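Local coordinates for protein alanine dehydrogenase/pyridine nucleotide transhydrogenase (Mycobacterium smegmatis str. MC2 155, PDB 3P2Y) that probably acts as the NAD-binding subunit of a transhydrogenase that couples hydride transfer between NADH and NADP to proton pumping across the membrane, at residues E35-L40 with K90-T95; F111-T116 with A133-P138; D128-A133 with A371-R376; I140-T145 with T365-A370; T272-G277 with D300-T305. All blocks are in the same frame, centred on the assembly; numbering follows the deposited sequence. Where two conformers were deposited one is given.

Interaction 1: E35-L40 with K90-T95; sequences ERRVAL and KVNPPT
Ala39 and Lys90 bring the two loops close together, with their CA atoms 4.8 Å apart, and the backbones then diverge to 8.7 Å between the CA atoms of Glu35 and Asn92. Neither segment is regular helix or strand. Ala39 CB packs tightly on the opposing backbone, 3.5 Å from Lys90 CA. Val91 fills the middle of the contact with both methyls. Val91 CG1 stands anti to the backbone N (chi1 -177°), which carries it over the centre of one face of the Arg37 guanidinium, 3.6 Å from Arg37 CZ. Val91 CG2 presses on the facing main chain, 3.7 Å from Ala39 N. The guanidinium is fixed by Glu35 in a side-on salt bridge. Arg37 NE meets Glu35 OE2 at 2.9 Å, nearly straight at 175°, while Arg37 NH2 takes OE1. Glu35 OE2 also accepts from Arg37 N through its anti lone pair. The two charged partners belong to one loop, with further bonds from Arg37 NH1 to Gln152 and from Asn330 to Glu35 OE1. In the other loop, Lys90 NZ donates to Asn92 O at 2.7 Å and forms a salt bridge with Glu30. The loops follow strands 24-27 and 87-89, which are neighbours in the parallel sheet. Glu35 probably offsets the charge of Arg37 and holds its guanidinium in place, and Val91 of the other loop packs on that fixed face.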
# COMPACT_ATOMS: atom_id res chain seq x y z
N GLU A 35 1.06 -18.73 -1.16
CA GLU A 35 1.93 -18.69 0.02
C GLU A 35 3.32 -18.27 -0.42
O GLU A 35 3.84 -18.79 -1.43
CB GLU A 35 2.00 -20.05 0.72
CG GLU A 35 2.85 -19.99 2.02
CD GLU A 35 2.31 -18.94 3.00
OE1 GLU A 35 1.23 -19.19 3.57
OE2 GLU A 35 2.90 -17.86 3.17
N ARG A 36 3.93 -17.33 0.31
CA ARG A 36 5.30 -16.91 0.04
C ARG A 36 6.24 -17.09 1.24
O ARG A 36 7.44 -16.89 1.08
CB ARG A 36 5.36 -15.43 -0.40
CG ARG A 36 4.64 -15.20 -1.74
CD ARG A 36 4.56 -13.70 -2.08
NE ARG A 36 5.90 -13.11 -2.20
CZ ARG A 36 6.18 -11.80 -2.14
NH1 ARG A 36 5.22 -10.90 -1.94
NH2 ARG A 36 7.44 -11.40 -2.27
N ARG A 37 5.71 -17.44 2.41
CA ARG A 37 6.55 -17.61 3.58
C ARG A 37 7.30 -18.94 3.48
O ARG A 37 6.93 -19.84 2.67
CB ARG A 37 5.72 -17.58 4.89
CG ARG A 37 5.09 -16.18 5.16
CD ARG A 37 4.06 -16.24 6.30
NE ARG A 37 2.91 -17.04 5.90
CZ ARG A 37 1.93 -17.40 6.71
NH1 ARG A 37 1.97 -17.04 8.00
NH2 ARG A 37 0.92 -18.16 6.25
N VAL A 38 8.33 -19.04 4.30
CA VAL A 38 9.15 -20.26 4.46
C VAL A 38 9.45 -20.40 5.95
O VAL A 38 9.61 -19.41 6.65
CB VAL A 38 10.49 -20.12 3.61
CG1 VAL A 38 11.32 -18.90 4.06
CG2 VAL A 38 11.33 -21.42 3.69
N ALA A 39 9.49 -21.64 6.48
CA ALA A 39 9.50 -21.79 7.95
C ALA A 39 10.79 -21.34 8.61
O ALA A 39 10.74 -20.87 9.73
CB ALA A 39 9.18 -23.24 8.37
N LEU A 40 11.93 -21.48 7.93
CA LEU A 40 13.17 -20.90 8.43
C LEU A 40 13.77 -20.00 7.36
O LEU A 40 13.74 -20.34 6.18
CB LEU A 40 14.20 -22.00 8.79
CG LEU A 40 13.82 -23.02 9.86
CD1 LEU A 40 15.02 -23.96 10.06
CD2 LEU A 40 13.42 -22.32 11.20
N LYS A 90 7.53 -26.42 9.10
CA LYS A 90 6.90 -25.81 7.91
C LYS A 90 5.91 -24.77 8.38
O LYS A 90 5.72 -24.61 9.58
CB LYS A 90 6.24 -26.89 7.03
CG LYS A 90 4.87 -27.42 7.53
CD LYS A 90 4.36 -28.60 6.61
CE LYS A 90 4.29 -28.22 5.10
NZ LYS A 90 3.62 -26.86 4.81
N VAL A 91 5.27 -24.07 7.44
CA VAL A 91 4.31 -23.03 7.78
C VAL A 91 2.89 -23.61 7.80
O VAL A 91 2.30 -23.75 8.87
CB VAL A 91 4.39 -21.83 6.79
CG1 VAL A 91 3.39 -20.67 7.24
CG2 VAL A 91 5.81 -21.29 6.72
N ASN A 92 2.32 -23.90 6.62
CA ASN A 92 0.92 -24.36 6.54
C ASN A 92 0.74 -25.85 6.82
O ASN A 92 1.70 -26.61 6.75
CB ASN A 92 0.34 -24.04 5.15
CG ASN A 92 0.30 -22.55 4.89
OD1 ASN A 92 0.75 -22.05 3.84
ND2 ASN A 92 -0.24 -21.83 5.83
N PRO A 93 -0.50 -26.26 7.18
CA PRO A 93 -0.73 -27.70 7.44
C PRO A 93 -0.27 -28.53 6.25
O PRO A 93 -0.46 -28.10 5.10
CB PRO A 93 -2.25 -27.79 7.60
CG PRO A 93 -2.63 -26.44 8.24
CD PRO A 93 -1.68 -25.43 7.53
N PRO A 94 0.29 -29.73 6.51
CA PRO A 94 0.73 -30.59 5.44
C PRO A 94 -0.45 -31.20 4.69
O PRO A 94 -1.51 -31.45 5.29
CB PRO A 94 1.51 -31.70 6.16
CG PRO A 94 0.82 -31.80 7.51
CD PRO A 94 0.49 -30.34 7.84
N THR A 95 -0.27 -31.41 3.38
CA THR A 95 -1.25 -32.15 2.58
C THR A 95 -1.08 -33.65 2.83
O THR A 95 -0.08 -34.09 3.42
CB THR A 95 -1.03 -31.92 1.09
OG1 THR A 95 0.23 -32.48 0.72
CG2 THR A 95 -1.04 -30.42 0.72

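Interaction 2: F111-T116 with A133-P138; sequences FLAPRT and AMESIP
The carboxylate of Glu135 receives two consecutive backbone N-H groups of the facing loop. Glu135 OE1 accepts from Leu112 N at 2.9 Å through its syn lone pair, and Ala113 N donates to Glu135 OE2 at 2.7 Å from above the carboxylate plane. The bonds have similar angles, 153° and 152°. One acceptor group therefore satisfies both amides at the bend of the loop. The Glu135 chain is bent at chi2 (97°), which turns the carboxylate toward these two amides. The Phe111 ring turns its edge to the same carboxylate, with the two planes steeply inclined. Phe111 CD1 also rests 4.0 Å from Met134 CB. Beyond the amides, Leu112 CB packs on Ala133 CB at 3.9 Å, and Pro114 CG lies 3.4 Å from Ser136 OG. Within its own loop, Ser136 N bonds to Ala133 O at 2.9 Å, in the 3-10 turn 134-136. Other backbone bonds continue to neighbouring chain: Phe111 with Val91, and Met134 with Gly110 of strand 107-110. Tyr343 of helix 336-354 meets the Phe111 ring and also touches Met134. Both loops leave the C-terminal ends of adjacent parallel strands, 107-110 and 130-133, as expected for the Rossmann-like alpha/beta fold of the N-terminal domain.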
# COMPACT_ATOMS: atom_id res chain seq x y z
N PHE A 111 1.88 -24.71 11.59
CA PHE A 111 0.45 -24.47 11.83
C PHE A 111 -0.24 -25.74 11.37
O PHE A 111 -0.06 -26.15 10.23
CB PHE A 111 -0.09 -23.29 11.02
CG PHE A 111 0.36 -21.95 11.52
CD1 PHE A 111 0.05 -21.52 12.81
CD2 PHE A 111 1.07 -21.08 10.69
CE1 PHE A 111 0.44 -20.24 13.27
CE2 PHE A 111 1.48 -19.83 11.13
CZ PHE A 111 1.17 -19.40 12.44
N LEU A 112 -0.96 -26.40 12.28
CA LEU A 112 -1.60 -27.67 11.97
C LEU A 112 -3.12 -27.65 12.06
O LEU A 112 -3.74 -28.71 12.07
CB LEU A 112 -1.04 -28.82 12.85
CG LEU A 112 0.47 -29.03 12.75
CD1 LEU A 112 0.99 -30.09 13.75
CD2 LEU A 112 0.88 -29.41 11.33
N ALA A 113 -3.72 -26.46 12.17
CA ALA A 113 -5.17 -26.29 12.13
C ALA A 113 -5.95 -27.25 13.06
O ALA A 113 -6.86 -27.95 12.61
CB ALA A 113 -5.68 -26.41 10.67
N PRO A 114 -5.57 -27.30 14.36
CA PRO A 114 -6.17 -28.31 15.25
C PRO A 114 -7.70 -28.20 15.34
O PRO A 114 -8.38 -29.21 15.47
CB PRO A 114 -5.48 -28.05 16.61
CG PRO A 114 -4.98 -26.65 16.53
CD PRO A 114 -4.59 -26.47 15.07
N ARG A 115 -8.24 -26.99 15.23
CA ARG A 115 -9.70 -26.83 15.28
C ARG A 115 -10.40 -27.22 13.98
O ARG A 115 -11.41 -27.92 14.00
CB ARG A 115 -10.06 -25.38 15.63
CG ARG A 115 -9.27 -24.81 16.78
CD ARG A 115 -9.98 -25.01 18.07
NE ARG A 115 -9.40 -24.18 19.13
CZ ARG A 115 -10.08 -23.74 20.18
NH1 ARG A 115 -11.38 -24.00 20.31
NH2 ARG A 115 -9.47 -23.01 21.10
N THR A 116 -9.85 -26.80 12.85
CA THR A 116 -10.57 -26.85 11.59
C THR A 116 -10.19 -28.10 10.76
O THR A 116 -10.90 -28.45 9.81
CB THR A 116 -10.32 -25.58 10.78
OG1 THR A 116 -8.92 -25.44 10.52
CG2 THR A 116 -10.81 -24.33 11.55
N ALA A 133 1.37 -28.28 17.01
CA ALA A 133 0.62 -27.19 16.32
C ALA A 133 1.00 -25.84 16.93
O ALA A 133 0.82 -25.60 18.15
CB ALA A 133 -0.89 -27.41 16.47
N MET A 134 1.49 -24.94 16.10
CA MET A 134 1.88 -23.63 16.61
C MET A 134 0.66 -22.86 17.14
O MET A 134 0.80 -22.05 18.05
CB MET A 134 2.64 -22.83 15.53
CG MET A 134 4.02 -23.45 15.15
SD MET A 134 5.17 -23.60 16.56
CE MET A 134 5.52 -21.85 16.89
N GLU A 135 -0.53 -23.14 16.61
CA GLU A 135 -1.75 -22.50 17.12
C GLU A 135 -2.04 -22.89 18.56
O GLU A 135 -2.79 -22.19 19.26
CB GLU A 135 -2.98 -22.88 16.27
CG GLU A 135 -2.89 -22.57 14.77
CD GLU A 135 -2.45 -23.79 13.94
OE1 GLU A 135 -1.63 -24.60 14.42
OE2 GLU A 135 -2.90 -23.91 12.78
N SER A 136 -1.49 -24.03 19.00
CA SER A 136 -1.78 -24.61 20.32
C SER A 136 -0.72 -24.30 21.37
O SER A 136 -0.81 -24.81 22.50
CB SER A 136 -2.02 -26.13 20.21
OG SER A 136 -3.19 -26.38 19.42
N ILE A 137 0.26 -23.46 21.02
CA ILE A 137 1.23 -22.95 21.99
C ILE A 137 0.42 -22.19 23.05
O ILE A 137 -0.35 -21.30 22.73
CB ILE A 137 2.28 -21.99 21.33
CG1 ILE A 137 3.14 -22.74 20.29
CG2 ILE A 137 3.19 -21.32 22.40
CD1 ILE A 137 4.11 -23.72 20.89
N PRO A 138 0.57 -22.58 24.33
CA PRO A 138 -0.29 -21.93 25.33
C PRO A 138 0.13 -20.49 25.57
O PRO A 138 1.32 -20.14 25.38
CB PRO A 138 -0.11 -22.80 26.58
CG PRO A 138 1.14 -23.56 26.38
CD PRO A 138 1.36 -23.69 24.88

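Interaction 3: D128-A133 with A371-R376; sequences DVTAFA and ASCITR
Phe132 and Cys373 form a single antiparallel beta bridge, by which the C-terminal tail of the chain pairs with strand 130-133 at the margin of the parallel sheet. They are a non-hydrogen-bonded pair, with CA atoms 4.3 Å apart, and the backbone bonds lie to either side of them. Ile374 N donates to Ala131 O at 2.9 Å, nearly along the C=O axis. Ala133 N donates to Ser372 O, also at 2.9 Å. A side chain extends the pairing: Ala131 N donates to Thr375 OG1 at 3.1 Å, with an angle of 164°. With chi1 at 46°, Thr375 OG1 lies between its backbone N and carbonyl carbon and reaches Ala131 N, while CG2 packs on Ala131 CB. A water lies 2.7 Å from Thr375 OG1 and makes a weak bond to Thr130 OG1. On the Phe132 side, Cys373 CB comes 3.6 Å from Phe132 CE1. Cys373 SG stands above the face of the Phe132 ring, 4.7 Å from its centroid, in a distant sulfur-aromatic contact. Ser372 OG lies at the ring edge, 3.4 Å from Phe132 CD1, but its hydrogen bond goes to Ile368 O in the preceding helical turn. Ile374 packs on Ala131 and Ala133 with its CG1 and CG2. The tail comes straight out of helix 367-372. Leu350 and Leu354 of helix 336-354 pack on Phe132, helix 118-126 touches Ala131, Ile374 and Thr375, and strand 107-110 holds the other edge of strand 130-133 by backbone bonds.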
# COMPACT_ATOMS: atom_id res chain seq x y z
N ASP A 128 2.97 -42.24 12.72
CA ASP A 128 3.96 -42.27 13.80
C ASP A 128 4.82 -40.99 13.85
O ASP A 128 6.03 -41.04 14.11
CB ASP A 128 4.87 -43.52 13.70
CG ASP A 128 5.57 -43.85 15.01
OD1 ASP A 128 5.13 -43.37 16.08
OD2 ASP A 128 6.56 -44.63 14.96
N VAL A 129 4.17 -39.86 13.58
CA VAL A 129 4.82 -38.56 13.65
C VAL A 129 4.32 -37.87 14.91
O VAL A 129 3.11 -37.92 15.19
CB VAL A 129 4.48 -37.70 12.38
CG1 VAL A 129 5.03 -36.27 12.52
CG2 VAL A 129 5.04 -38.38 11.13
N THR A 130 5.24 -37.27 15.66
CA THR A 130 4.89 -36.50 16.86
C THR A 130 4.82 -35.07 16.38
O THR A 130 5.84 -34.53 15.96
CB THR A 130 5.97 -36.65 17.94
OG1 THR A 130 6.04 -38.04 18.35
CG2 THR A 130 5.65 -35.81 19.15
N ALA A 131 3.63 -34.47 16.47
CA ALA A 131 3.38 -33.20 15.77
C ALA A 131 2.93 -32.12 16.72
O ALA A 131 2.09 -32.36 17.59
CB ALA A 131 2.32 -33.39 14.70
N PHE A 132 3.47 -30.91 16.53
CA PHE A 132 3.20 -29.80 17.44
C PHE A 132 2.57 -28.69 16.63
O PHE A 132 3.16 -28.26 15.66
CB PHE A 132 4.48 -29.30 18.10
CG PHE A 132 5.16 -30.36 18.96
CD1 PHE A 132 4.84 -30.47 20.31
CD2 PHE A 132 6.06 -31.27 18.39
CE1 PHE A 132 5.44 -31.46 21.11
CE2 PHE A 132 6.65 -32.29 19.17
CZ PHE A 132 6.34 -32.36 20.54
N ALA A 133 1.37 -28.28 17.01
CA ALA A 133 0.62 -27.19 16.32
C ALA A 133 1.00 -25.84 16.93
O ALA A 133 0.82 -25.60 18.15
CB ALA A 133 -0.89 -27.41 16.47
N ALA A 371 0.75 -29.23 25.75
CA ALA A 371 -0.39 -28.48 25.21
C ALA A 371 -0.35 -28.36 23.69
O ALA A 371 -1.40 -28.38 23.04
CB ALA A 371 -0.49 -27.09 25.84
N SER A 372 0.85 -28.21 23.12
CA SER A 372 0.95 -28.02 21.67
C SER A 372 0.98 -29.32 20.85
O SER A 372 0.77 -29.28 19.64
CB SER A 372 2.14 -27.13 21.30
OG SER A 372 3.38 -27.73 21.65
N CYS A 373 1.26 -30.45 21.49
CA CYS A 373 1.36 -31.73 20.76
C CYS A 373 -0.05 -32.21 20.46
O CYS A 373 -0.85 -32.38 21.39
CB CYS A 373 2.09 -32.77 21.61
SG CYS A 373 2.30 -34.32 20.73
N ILE A 374 -0.35 -32.44 19.19
CA ILE A 374 -1.70 -32.84 18.81
C ILE A 374 -1.84 -34.35 18.61
O ILE A 374 -2.94 -34.84 18.35
CB ILE A 374 -2.21 -32.09 17.54
CG1 ILE A 374 -1.35 -32.41 16.30
CG2 ILE A 374 -2.28 -30.58 17.86
CD1 ILE A 374 -1.97 -31.90 14.96
N THR A 375 -0.73 -35.06 18.74
CA THR A 375 -0.73 -36.49 18.38
C THR A 375 -0.69 -37.39 19.61
O THR A 375 -0.73 -38.62 19.48
CB THR A 375 0.47 -36.86 17.49
OG1 THR A 375 1.65 -36.26 18.05
CG2 THR A 375 0.27 -36.34 16.07
N ARG A 376 -0.55 -36.78 20.79
CA ARG A 376 -0.39 -37.56 22.03
C ARG A 376 -1.77 -38.01 22.53
O ARG A 376 -2.70 -37.19 22.62
CB ARG A 376 0.36 -36.73 23.08
CG ARG A 376 0.81 -37.50 24.32
CD ARG A 376 1.56 -36.60 25.31
NE ARG A 376 1.69 -37.21 26.64
CZ ARG A 376 2.59 -38.15 26.95
NH1 ARG A 376 3.46 -38.59 26.04
NH2 ARG A 376 2.62 -38.65 28.19
O HOH W 1 2.87 -38.24 19.49

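Interaction 4: I140-T145 with T365-A370; sequences ISRAQT and TDEIVA
Ile140 CD1 reaches across to Ile368 and packs 3.7 Å from Ile368 CG1. Arg142 makes the polar part of the contact. Its chain is bent at chi3 (54°), and the guanidinium meets the Asp366 carboxylate end-on. Arg142 NH2 bonds to Asp366 OD2 at 2.8 Å, on the syn side. Arg142 NH1 bonds to Asp366 OD1 at 3.1 Å, almost straight at 172°, but approaches from above the carboxylate plane. The two planes are 53° apart, so the bidentate pair is not coplanar. Asp366 is also the N-cap of helix 367-372. Asp366 OD1 accepts from Ile368 N at 2.9 Å, so one oxygen serves both the helix start and the salt bridge. The bound calcium ion is about 9 Å from the Asp366 side chain. Glu367 adds a third member to the network, with Arg142 NH1 3.0 Å from Glu367 OE1. That bond is weak and doubtful, since Glu367 has two conformers. Ile368 CD1 lies over one face of the guanidinium, toward its rim, 3.6 Å from Arg142 NH1. Leu353 of helix 336-354 touches Arg142, Asp366 and Ile368. Ala143 follows, and its CB packs 3.7 Å from Ile368 CD1.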
# COMPACT_ATOMS: atom_id res chain seq x y z
N ILE A 140 1.18 -18.45 27.81
CA ILE A 140 1.85 -18.38 29.11
C ILE A 140 3.19 -17.66 28.94
O ILE A 140 3.74 -17.58 27.81
CB ILE A 140 2.06 -19.77 29.76
CG1 ILE A 140 3.03 -20.64 28.93
CG2 ILE A 140 0.69 -20.48 30.01
CD1 ILE A 140 3.37 -21.99 29.59
N SER A 141 3.73 -17.14 30.04
CA SER A 141 4.95 -16.33 30.05
C SER A 141 6.12 -17.01 29.33
O SER A 141 6.81 -16.40 28.49
CB SER A 141 5.36 -16.00 31.50
OG SER A 141 6.36 -14.99 31.55
N ARG A 142 6.35 -18.27 29.68
CA ARG A 142 7.48 -19.05 29.14
C ARG A 142 7.38 -19.22 27.61
O ARG A 142 8.38 -19.56 26.95
CB ARG A 142 7.55 -20.45 29.77
CG ARG A 142 8.04 -20.52 31.23
CD ARG A 142 8.20 -21.98 31.68
NE ARG A 142 9.04 -22.76 30.77
CZ ARG A 142 8.66 -23.85 30.09
NH1 ARG A 142 7.42 -24.32 30.19
NH2 ARG A 142 9.52 -24.48 29.31
N ALA A 143 6.18 -19.03 27.07
CA ALA A 143 5.94 -19.29 25.63
C ALA A 143 5.84 -17.98 24.83
O ALA A 143 5.51 -17.98 23.64
CB ALA A 143 4.67 -20.11 25.44
N GLN A 144 6.17 -16.85 25.47
CA GLN A 144 6.07 -15.55 24.77
C GLN A 144 6.84 -15.49 23.46
O GLN A 144 6.35 -14.94 22.46
CB GLN A 144 6.58 -14.42 25.67
CG GLN A 144 5.61 -14.02 26.71
CD GLN A 144 6.04 -12.72 27.35
OE1 GLN A 144 7.09 -12.63 28.00
NE2 GLN A 144 5.24 -11.67 27.13
N THR A 145 8.03 -16.09 23.43
CA THR A 145 8.86 -16.06 22.23
C THR A 145 8.40 -17.05 21.14
O THR A 145 8.95 -17.03 20.02
CB THR A 145 10.34 -16.39 22.56
OG1 THR A 145 10.42 -17.69 23.12
CG2 THR A 145 10.93 -15.37 23.54
N THR A 365 6.17 -33.40 30.39
CA THR A 365 5.82 -32.78 31.67
C THR A 365 5.91 -31.28 31.55
O THR A 365 5.47 -30.54 32.42
CB THR A 365 6.69 -33.28 32.85
OG1 THR A 365 8.03 -32.79 32.71
CG2 THR A 365 6.69 -34.80 32.89
N ASP A 366 6.50 -30.83 30.45
CA ASP A 366 6.55 -29.41 30.16
C ASP A 366 5.22 -29.03 29.50
O ASP A 366 4.88 -29.56 28.43
CB ASP A 366 7.73 -29.12 29.24
CG ASP A 366 7.86 -27.63 28.88
OD1 ASP A 366 6.82 -26.96 28.70
OD2 ASP A 366 9.02 -27.16 28.77
N GLU A 367 4.50 -28.12 30.15
CA GLU A 367 3.17 -27.66 29.75
C GLU A 367 3.07 -27.21 28.28
O GLU A 367 2.05 -27.38 27.62
CB GLU A 367 2.76 -26.52 30.69
CG GLU A 367 3.83 -25.40 30.83
CD GLU A 367 4.79 -25.54 32.02
OE1 GLU A 367 5.35 -24.49 32.40
OE2 GLU A 367 4.99 -26.66 32.57
N ILE A 368 4.13 -26.60 27.78
CA ILE A 368 4.14 -26.07 26.41
C ILE A 368 4.16 -27.23 25.42
O ILE A 368 3.43 -27.23 24.41
CB ILE A 368 5.37 -25.13 26.15
CG1 ILE A 368 5.26 -23.86 26.99
CG2 ILE A 368 5.50 -24.80 24.64
CD1 ILE A 368 6.48 -22.95 26.96
N VAL A 369 5.01 -28.21 25.72
CA VAL A 369 5.17 -29.41 24.91
C VAL A 369 3.87 -30.24 24.91
O VAL A 369 3.38 -30.65 23.86
CB VAL A 369 6.40 -30.23 25.42
CG1 VAL A 369 6.53 -31.58 24.66
CG2 VAL A 369 7.70 -29.38 25.32
N ALA A 370 3.32 -30.48 26.11
CA ALA A 370 2.09 -31.24 26.22
C ALA A 370 0.88 -30.54 25.55
O ALA A 370 0.10 -31.21 24.86
CB ALA A 370 1.79 -31.54 27.70

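Interaction 5: T272-G277 with D300-T305; sequences TALVPG and DLAGET
Asp300 OD1 accepts from two backbone donors, Ala302 N and Asn308 N, and the first probably helps hold Ala302, whose methyl meets Ala273 and Leu274. The Ala302 N to Asp300 OD1 bond is 3.0 Å long, with an angle of 155°, and closes an Asx turn. The other oxygen, Asp300 OD2, is bonded to Thr312 OG1 and Cys309 N, so the whole carboxylate is engaged in shaping its own loop. Across the contact the packing is light. Ala302 CB lies 3.8 Å from Ala273 O, a carbonyl that accepts from Asn308 ND2. Ala302 CB is also 3.9 Å from Leu274 CD2. Leu274 CG sits beside its backbone N (chi1 -53°), and the chain swings its end toward the second loop, where Leu274 CD2 is also 4.2 Å from Thr305 OG1. Nearer the sheet, Thr272 and Leu301 lie side by side and point the same way, with Thr272 CG2 4.0 Å from Leu301 CD1. Thr272 OG1 turns to another partner, Gly191 O, in a glycine-rich turn whose sequence is consistent with a Rossmann-type dinucleotide site. A water joins the far ends of the loops. It accepts from Val275 N at 3.1 Å and lies 2.9 Å from Thr305 OG1. The loops follow strands 268-271 and 297-300, adjacent and parallel in the sheet of the C-terminal domain. No direct hydrogen bond joins the two segments. Apolar contacts and a water link them, and just beyond them Asn308 of the second loop binds Ala273 O. The contact is thus light and probably leans on the carboxylate-braced loop.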
# COMPACT_ATOMS: atom_id res chain seq x y z
N THR A 272 -11.04 -7.30 12.60
CA THR A 272 -10.04 -8.35 12.85
C THR A 272 -10.57 -9.49 13.72
O THR A 272 -9.83 -10.42 14.02
CB THR A 272 -8.75 -7.82 13.56
OG1 THR A 272 -9.02 -7.59 14.96
CG2 THR A 272 -8.21 -6.52 12.92
N ALA A 273 -11.82 -9.38 14.17
CA ALA A 273 -12.31 -10.29 15.23
C ALA A 273 -12.51 -11.71 14.72
O ALA A 273 -13.13 -11.95 13.67
CB ALA A 273 -13.57 -9.76 15.83
N LEU A 274 -11.98 -12.66 15.50
CA LEU A 274 -12.08 -14.09 15.18
C LEU A 274 -12.62 -14.84 16.38
O LEU A 274 -12.50 -14.38 17.52
CB LEU A 274 -10.72 -14.68 14.82
CG LEU A 274 -9.93 -13.96 13.73
CD1 LEU A 274 -8.48 -14.40 13.71
CD2 LEU A 274 -10.60 -14.16 12.37
N VAL A 275 -13.21 -16.00 16.09
CA VAL A 275 -13.53 -17.00 17.11
C VAL A 275 -12.92 -18.30 16.59
O VAL A 275 -13.33 -18.81 15.56
CB VAL A 275 -15.05 -17.16 17.34
CG1 VAL A 275 -15.32 -18.21 18.43
CG2 VAL A 275 -15.69 -15.83 17.75
N PRO A 276 -11.90 -18.84 17.30
CA PRO A 276 -11.21 -20.05 16.82
C PRO A 276 -12.22 -21.18 16.55
O PRO A 276 -13.07 -21.44 17.39
CB PRO A 276 -10.28 -20.41 17.99
CG PRO A 276 -10.06 -19.09 18.70
CD PRO A 276 -11.37 -18.37 18.60
N GLY A 277 -12.19 -21.74 15.36
CA GLY A 277 -13.09 -22.80 14.97
C GLY A 277 -14.54 -22.50 14.74
O GLY A 277 -15.33 -23.37 14.68
N ASP A 300 -11.53 -6.21 5.78
CA ASP A 300 -12.05 -7.30 6.61
C ASP A 300 -11.02 -8.42 6.61
O ASP A 300 -10.75 -9.02 5.56
CB ASP A 300 -13.40 -7.74 5.98
CG ASP A 300 -14.15 -8.79 6.80
OD1 ASP A 300 -13.58 -9.44 7.70
OD2 ASP A 300 -15.34 -9.02 6.44
N LEU A 301 -10.40 -8.67 7.76
CA LEU A 301 -9.36 -9.70 7.84
C LEU A 301 -9.91 -11.09 8.12
O LEU A 301 -9.15 -12.05 8.17
CB LEU A 301 -8.32 -9.39 8.93
CG LEU A 301 -7.59 -8.04 8.80
CD1 LEU A 301 -6.38 -8.01 9.75
CD2 LEU A 301 -7.16 -7.81 7.37
N ALA A 302 -11.22 -11.19 8.29
CA ALA A 302 -11.84 -12.45 8.75
C ALA A 302 -12.51 -13.27 7.62
O ALA A 302 -13.36 -14.14 7.89
CB ALA A 302 -12.84 -12.16 9.88
N GLY A 303 -12.10 -13.02 6.37
CA GLY A 303 -12.76 -13.61 5.19
C GLY A 303 -12.77 -15.13 5.19
O GLY A 303 -13.75 -15.74 4.76
N GLU A 304 -11.70 -15.74 5.69
CA GLU A 304 -11.60 -17.20 5.69
C GLU A 304 -12.70 -17.85 6.53
O GLU A 304 -13.10 -19.00 6.26
CB GLU A 304 -10.23 -17.63 6.24
CG GLU A 304 -9.82 -19.04 5.85
CD GLU A 304 -9.30 -19.08 4.42
OE1 GLU A 304 -8.15 -18.63 4.19
OE2 GLU A 304 -10.05 -19.54 3.52
N THR A 305 -13.19 -17.13 7.54
CA THR A 305 -14.28 -17.66 8.37
C THR A 305 -15.60 -16.93 8.19
O THR A 305 -16.44 -16.92 9.09
CB THR A 305 -13.89 -17.74 9.86
OG1 THR A 305 -13.44 -16.46 10.35
CG2 THR A 305 -12.81 -18.81 10.06
O HOH W 2 -13.48 -16.95 13.19

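How the interactions relate
Interactions 1 and 2 join loops that follow strands of the N-terminal sheet, and interaction 3 lies on its edge strand 130-133. Val91 O lies 2.9 Å from Phe111 N, a probable hydrogen bond between interactions 1 and 2. Interactions 2 and 3 share Ala133, and their centres are about 10 Å apart. Leu112 CD1 packs 3.7 Å from Ile374 CD1 between them. Interactions 3 and 4 both use helix 367-372, which ties the end of the chain to the N-terminal domain near the calcium ion held by Asp352 and Leu355. Interaction 5 belongs to the other domain, with its centre about 25 Å from those of interactions 3 and 4. It touches interaction 2 where Arg115 packs on Pro276 and Gly277.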